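PDB 4OCI: calmodulin, putative from Entamoeba histolytica, which binds calcium through an EF-hand and is involved in the initiation of phagocytosis of human erythrocytes by the amoeba. Local coordinates for residues I94-L99 with M122-Q127; G36-T41 with K72-D77. All coordinates share one frame; numbering follows the deposited sequence.

Contact 1 of 2, residues I94-L99 with M122-Q127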
loop_
_atom_site.group_PDB
_atom_site.type_symbol
_atom_site.label_atom_id
_atom_site.label_comp_id
_atom_site.label_asym_id
_atom_site.label_seq_id
_atom_site.Cartn_x
_atom_site.Cartn_y
_atom_site.Cartn_z
ATOM N N ILE A 94 30.190 -0.244 11.511
ATOM C CA ILE A 94 30.763 -0.923 10.353
ATOM C C ILE A 94 31.090 0.086 9.216
ATOM O O ILE A 94 30.502 1.159 9.178
ATOM C CB ILE A 94 29.922 -2.141 9.886
ATOM C CG1 ILE A 94 28.560 -1.691 9.247
ATOM C CG2 ILE A 94 29.834 -3.137 11.013
ATOM C CD1 ILE A 94 27.970 -2.781 8.362
ATOM N N PRO A 95 32.040 -0.248 8.313
ATOM C CA PRO A 95 32.202 0.565 7.077
ATOM C C PRO A 95 30.981 0.619 6.200
ATOM O O PRO A 95 30.310 -0.393 6.049
ATOM C CB PRO A 95 33.330 -0.124 6.328
ATOM C CG PRO A 95 33.993 -1.043 7.334
ATOM C CD PRO A 95 32.948 -1.401 8.364
ATOM N N ALA A 96 30.703 1.801 5.625
ATOM C CA ALA A 96 29.558 1.995 4.830
ATOM C C ALA A 96 29.653 1.085 3.615
ATOM O O ALA A 96 28.624 0.579 3.101
ATOM C CB ALA A 96 29.481 3.455 4.383
ATOM N N ILE A 97 30.863 0.895 3.102
ATOM C CA ILE A 97 30.963 0.080 1.914
ATOM C C ILE A 97 30.670 -1.382 2.193
ATOM O O ILE A 97 30.159 -2.103 1.296
ATOM C CB ILE A 97 32.329 0.240 1.195
ATOM C CG1 ILE A 97 32.185 -0.268 -0.296
ATOM C CG2 ILE A 97 33.525 -0.473 2.007
ATOM C CD1 ILE A 97 33.515 -0.391 -0.895
ATOM N N GLU A 98 30.916 -1.812 3.429
ATOM C CA GLU A 98 30.611 -3.202 3.791
ATOM C C GLU A 98 29.068 -3.367 4.004
ATOM O O GLU A 98 28.466 -4.405 3.680
ATOM C CB GLU A 98 31.355 -3.649 5.027
ATOM C CG GLU A 98 32.899 -3.786 4.795
ATOM C CD GLU A 98 33.231 -5.025 3.881
ATOM O OE1 GLU A 98 32.494 -6.075 3.990
ATOM O OE2 GLU A 98 34.202 -4.962 3.062
ATOM N N LEU A 99 28.457 -2.383 4.631
ATOM C CA LEU A 99 26.982 -2.290 4.604
ATOM C C LEU A 99 26.410 -2.356 3.179
ATOM O O LEU A 99 25.464 -3.057 2.960
ATOM C CB LEU A 99 26.531 -0.988 5.236
ATOM C CG LEU A 99 24.990 -0.952 5.393
ATOM C CD1 LEU A 99 24.371 -2.222 6.081
ATOM C CD2 LEU A 99 24.511 0.321 6.046
HETATM N N MSE A 122 20.421 9.357 4.719
HETATM C CA MSE A 122 20.773 9.181 6.108
HETATM C C MSE A 122 22.043 9.878 6.508
HETATM O O MSE A 122 22.383 9.897 7.681
HETATM C CB MSE A 122 20.884 7.696 6.433
HETATM C CG MSE A 122 19.511 7.086 6.561
HETATM SE SE MSE A 122 19.737 5.192 6.917
HETATM C CE MSE A 122 17.843 4.612 6.746
ATOM N N GLY A 123 22.766 10.412 5.553
ATOM C CA GLY A 123 23.977 11.205 5.842
ATOM C C GLY A 123 25.207 10.304 6.004
ATOM O O GLY A 123 26.066 10.532 6.852
ATOM N N ILE A 124 25.243 9.229 5.231
ATOM C CA ILE A 124 26.240 8.205 5.443
ATOM C C ILE A 124 27.228 8.488 4.300
ATOM O O ILE A 124 26.805 8.571 3.136
ATOM C CB ILE A 124 25.597 6.800 5.319
ATOM C CG1 ILE A 124 24.766 6.446 6.567
ATOM C CG2 ILE A 124 26.700 5.731 4.996
ATOM C CD1 ILE A 124 24.062 5.120 6.439
ATOM N N ASP A 125 28.525 8.645 4.605
ATOM C CA ASP A 125 29.484 8.748 3.474
ATOM C C ASP A 125 30.008 7.427 3.073
ATOM O O ASP A 125 30.335 6.607 3.918
ATOM C CB ASP A 125 30.695 9.652 3.711
ATOM C CG ASP A 125 31.557 9.843 2.382
ATOM O OD1 ASP A 125 31.070 10.552 1.410
ATOM O OD2 ASP A 125 32.712 9.277 2.286
ATOM N N GLU A 126 30.191 7.274 1.776
ATOM C CA GLU A 126 30.687 6.046 1.141
ATOM C C GLU A 126 32.050 5.545 1.633
ATOM O O GLU A 126 32.290 4.353 1.674
ATOM C CB GLU A 126 30.780 6.279 -0.386
ATOM C CG GLU A 126 30.538 5.005 -1.205
ATOM C CD GLU A 126 29.313 4.159 -0.738
ATOM O OE1 GLU A 126 28.173 4.706 -0.733
ATOM O OE2 GLU A 126 29.523 2.948 -0.415
ATOM N N GLN A 127 32.936 6.473 1.987
ATOM C CA GLN A 127 34.234 6.139 2.572
ATOM C C GLN A 127 34.282 6.115 4.112
ATOM O O GLN A 127 35.359 6.008 4.716
ATOM C CB GLN A 127 35.302 7.076 2.012
ATOM C CG GLN A 127 35.526 6.887 0.483
ATOM C CD GLN A 127 34.467 7.624 -0.446
ATOM O OE1 GLN A 127 33.817 8.629 -0.036
ATOM N NE2 GLN A 127 34.302 7.114 -1.704
HETATM O O HOH W 1 33.228 2.764 3.878
#
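Ala-96, directly after the N-cap residue Pro-95 and first in helix 96-106, meets the loop 122-127 with its single methyl group. Its CB lies 3.3 Å from Asp-125 O and 3.6 Å from Ile-124 CG2, resting at once on a peptide carbonyl and on a branch methyl. Ile-124 supplies that methyl because CG2 stands anti to its own backbone N, while CG1 stands anti to the carbonyl carbon, beside the backbone N. At Ile-97 the link becomes a water: it accepts from Ile-97 N at 3.1 Å and donates to Glu-126 O at 2.9 Å, bridging an amide of the first helical turn to the loop. The side chains of Ile-97 and Glu-126 cross at about a right angle, with OE2 4.2 Å from CG1, and the Glu-126 carboxylate is held by a salt bridge to Arg-100. Leu-99, whose N closes the first helical turn on Pro-95 O (3.1 Å), packs like Ala-96 and Ile-124 on Phe-119 and Val-130. Within the loop, Asp-125 OD2 accepts from Gln-127 N, 55° out of the carboxylate plane, an Asx turn. Two loops joined by paired short strands, 93-95 with 129-131, are characteristic of an EF-hand pair.

Contact 2 of 2, residues G36-T41 with K72-D77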
loop_
_atom_site.group_PDB
_atom_site.type_symbol
_atom_site.label_atom_id
_atom_site.label_comp_id
_atom_site.label_asym_id
_atom_site.label_seq_id
_atom_site.Cartn_x
_atom_site.Cartn_y
_atom_site.Cartn_z
ATOM N N GLY A 36 8.706 -11.991 9.585
ATOM C CA GLY A 36 10.095 -11.618 9.509
ATOM C C GLY A 36 10.489 -10.753 8.309
ATOM O O GLY A 36 11.642 -10.284 8.242
ATOM N N VAL A 37 9.548 -10.489 7.411
ATOM C CA VAL A 37 9.824 -9.683 6.214
ATOM C C VAL A 37 10.161 -8.238 6.592
ATOM O O VAL A 37 9.489 -7.640 7.440
ATOM C CB VAL A 37 8.651 -9.781 5.178
ATOM C CG1 VAL A 37 8.803 -8.781 4.081
ATOM C CG2 VAL A 37 8.596 -11.222 4.582
ATOM N N VAL A 38 11.266 -7.746 6.033
ATOM C CA VAL A 38 11.756 -6.385 6.212
ATOM C C VAL A 38 11.678 -5.689 4.880
ATOM O O VAL A 38 12.450 -5.972 3.970
ATOM C CB VAL A 38 13.230 -6.323 6.718
ATOM C CG1 VAL A 38 13.759 -4.910 6.546
ATOM C CG2 VAL A 38 13.308 -6.659 8.185
HETATM N N MSE A 39 10.715 -4.778 4.753
HETATM C CA MSE A 39 10.533 -4.032 3.515
HETATM C C MSE A 39 9.467 -2.923 3.645
HETATM O O MSE A 39 8.763 -2.888 4.624
HETATM C CB MSE A 39 10.185 -5.010 2.354
HETATM C CG MSE A 39 8.774 -5.413 2.288
HETATM SE SE MSE A 39 8.350 -6.711 0.830
HETATM C CE MSE A 39 9.289 -6.106 -0.791
ATOM N N GLU A 40 9.398 -2.004 2.655
ATOM C CA GLU A 40 8.568 -0.830 2.722
ATOM C C GLU A 40 7.137 -1.292 2.755
ATOM O O GLU A 40 6.783 -2.193 2.025
ATOM C CB GLU A 40 8.695 0.016 1.463
ATOM C CG GLU A 40 10.022 0.573 1.273
ATOM C CD GLU A 40 10.473 0.469 -0.158
ATOM O OE1 GLU A 40 11.199 1.399 -0.605
ATOM O OE2 GLU A 40 10.136 -0.540 -0.841
ATOM N N THR A 41 6.326 -0.602 3.541
ATOM C CA THR A 41 4.889 -0.824 3.571
ATOM C C THR A 41 4.272 -0.753 2.190
ATOM O O THR A 41 3.354 -1.541 1.849
ATOM C CB THR A 41 4.257 0.205 4.515
ATOM O OG1 THR A 41 4.705 -0.135 5.825
ATOM C CG2 THR A 41 2.698 0.151 4.524
ATOM N N LYS A 72 12.362 -11.523 -2.320
ATOM C CA LYS A 72 12.549 -10.074 -2.560
ATOM C C LYS A 72 13.032 -9.227 -1.346
ATOM O O LYS A 72 13.042 -7.985 -1.415
ATOM C CB LYS A 72 11.283 -9.449 -3.180
ATOM C CG LYS A 72 11.043 -9.859 -4.624
ATOM C CD LYS A 72 10.124 -8.877 -5.357
ATOM C CE LYS A 72 8.671 -8.945 -4.859
ATOM N NZ LYS A 72 7.684 -8.801 -6.009
ATOM N N SER A 73 13.400 -9.845 -0.227
ATOM C CA SER A 73 13.737 -9.017 0.945
ATOM C C SER A 73 14.616 -9.813 1.881
ATOM O O SER A 73 15.063 -10.920 1.536
ATOM C CB SER A 73 12.474 -8.617 1.667
ATOM O OG SER A 73 11.904 -9.798 2.189
ATOM N N PHE A 74 14.840 -9.279 3.069
ATOM C CA PHE A 74 15.589 -10.015 4.067
ATOM C C PHE A 74 14.802 -9.972 5.340
ATOM O O PHE A 74 13.767 -9.302 5.390
ATOM C CB PHE A 74 16.989 -9.414 4.294
ATOM C CG PHE A 74 17.007 -7.900 4.439
ATOM C CD1 PHE A 74 16.913 -7.316 5.689
ATOM C CD2 PHE A 74 17.187 -7.072 3.319
ATOM C CE1 PHE A 74 16.964 -5.900 5.823
ATOM C CE2 PHE A 74 17.214 -5.667 3.446
ATOM C CZ PHE A 74 17.112 -5.094 4.687
ATOM N N ASN A 75 15.270 -10.712 6.338
ATOM C CA ASN A 75 14.808 -10.547 7.709
ATOM C C ASN A 75 15.892 -9.941 8.578
ATOM O O ASN A 75 17.052 -9.814 8.178
ATOM C CB ASN A 75 14.280 -11.868 8.358
ATOM C CG ASN A 75 15.371 -12.939 8.499
ATOM O OD1 ASN A 75 15.987 -13.106 9.568
ATOM N ND2 ASN A 75 15.654 -13.634 7.375
ATOM N N LYS A 76 15.472 -9.566 9.776
ATOM C CA LYS A 76 16.294 -8.829 10.675
ATOM C C LYS A 76 17.340 -9.760 11.275
ATOM O O LYS A 76 18.421 -9.299 11.560
ATOM C CB LYS A 76 15.455 -8.088 11.720
ATOM C CG LYS A 76 16.153 -6.832 12.224
ATOM C CD LYS A 76 15.230 -5.631 12.334
ATOM C CE LYS A 76 14.622 -5.507 13.722
ATOM N NZ LYS A 76 15.551 -4.939 14.735
ATOM N N ASP A 77 17.078 -11.066 11.391
ATOM C CA ASP A 77 18.153 -12.038 11.774
ATOM C C ASP A 77 19.306 -12.107 10.763
ATOM O O ASP A 77 20.504 -12.192 11.124
ATOM C CB ASP A 77 17.596 -13.460 11.914
#
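Val-38 and Phe-74 carry this contact, their side chains set obliquely to each other. The valine points toward 72-77 and places CG1, anti to its own backbone N (chi1 166°), 3.4 Å from CE1 of the phenylalanine; CZ of the same ring is the next atom along. The phenylalanine has CG between its backbone N and carbonyl carbon (chi1 46°), which swings the ring round to the valine. The other branch, Val-38 CG2, lies 4.0 Å from Lys-76 N, at the start of helix 76-86, so the two methyls spread over different parts of the segment.

Between the main chains there is one hydrogen bond, Val-38 N to Phe-74 O, 3.0 Å long. The donor lies nearly in line with the carbonyl bond, although the angle at the hydrogen is only 139°. Next to it, Asn-75 CA makes a CH...O contact of 3.2 Å with Gly-36 O. Gly-36 has positive phi and ends the preceding helix in a Schellman motif.

Ser-73 approaches from the other end. Its CB lies 3.5 Å from Val-38 O and its OG 3.8 Å from Val-37 CG1, yet the hydroxyl is hydrogen-bonded back to Leu-69 O, in the last turn of helix 59-71. Selenomethionine Met-39 adds its terminal methyl, CE, 4.2 Å from Lys-72 O, and also packs on Leu-69. Asn-75 turns its amide away from 36-41: OD1 accepts from Glu-78 N and caps helix 76-86. Lys-76 packs on Ile-136 and Asn-140 of helix 132-145, whereas Val-38 meets His-143, in the terminal run of histidines that is evidently a tag. Two interhelical linkers, one after helix 25-34 and one between helices 59-71 and 76-86, thus meet near the centre of a helix-rich, calmodulin-like EF-hand protein.

In the fold
From the N terminus, the chain passes the calcium-bearing loop and helix 25-34 before reaching 36-41. Contact 2 then closes a largely helical excursion through helices 41-50 and 59-71, bringing 72-77 back beside the first linker close to the middle of the molecule. Helix 76-86 leads on to strand 93-95, where contact 1 opens; it closes after helices 96-106 and 112-122, at 122-127. The two closures follow in series, neither nested nor crossed, with centres about 20 Å apart. Contact 2 joins linkers near the centre, whereas contact 1 ties together the outlying end of the C-terminal EF-hand pair. Helix 132-145 touches residues of both.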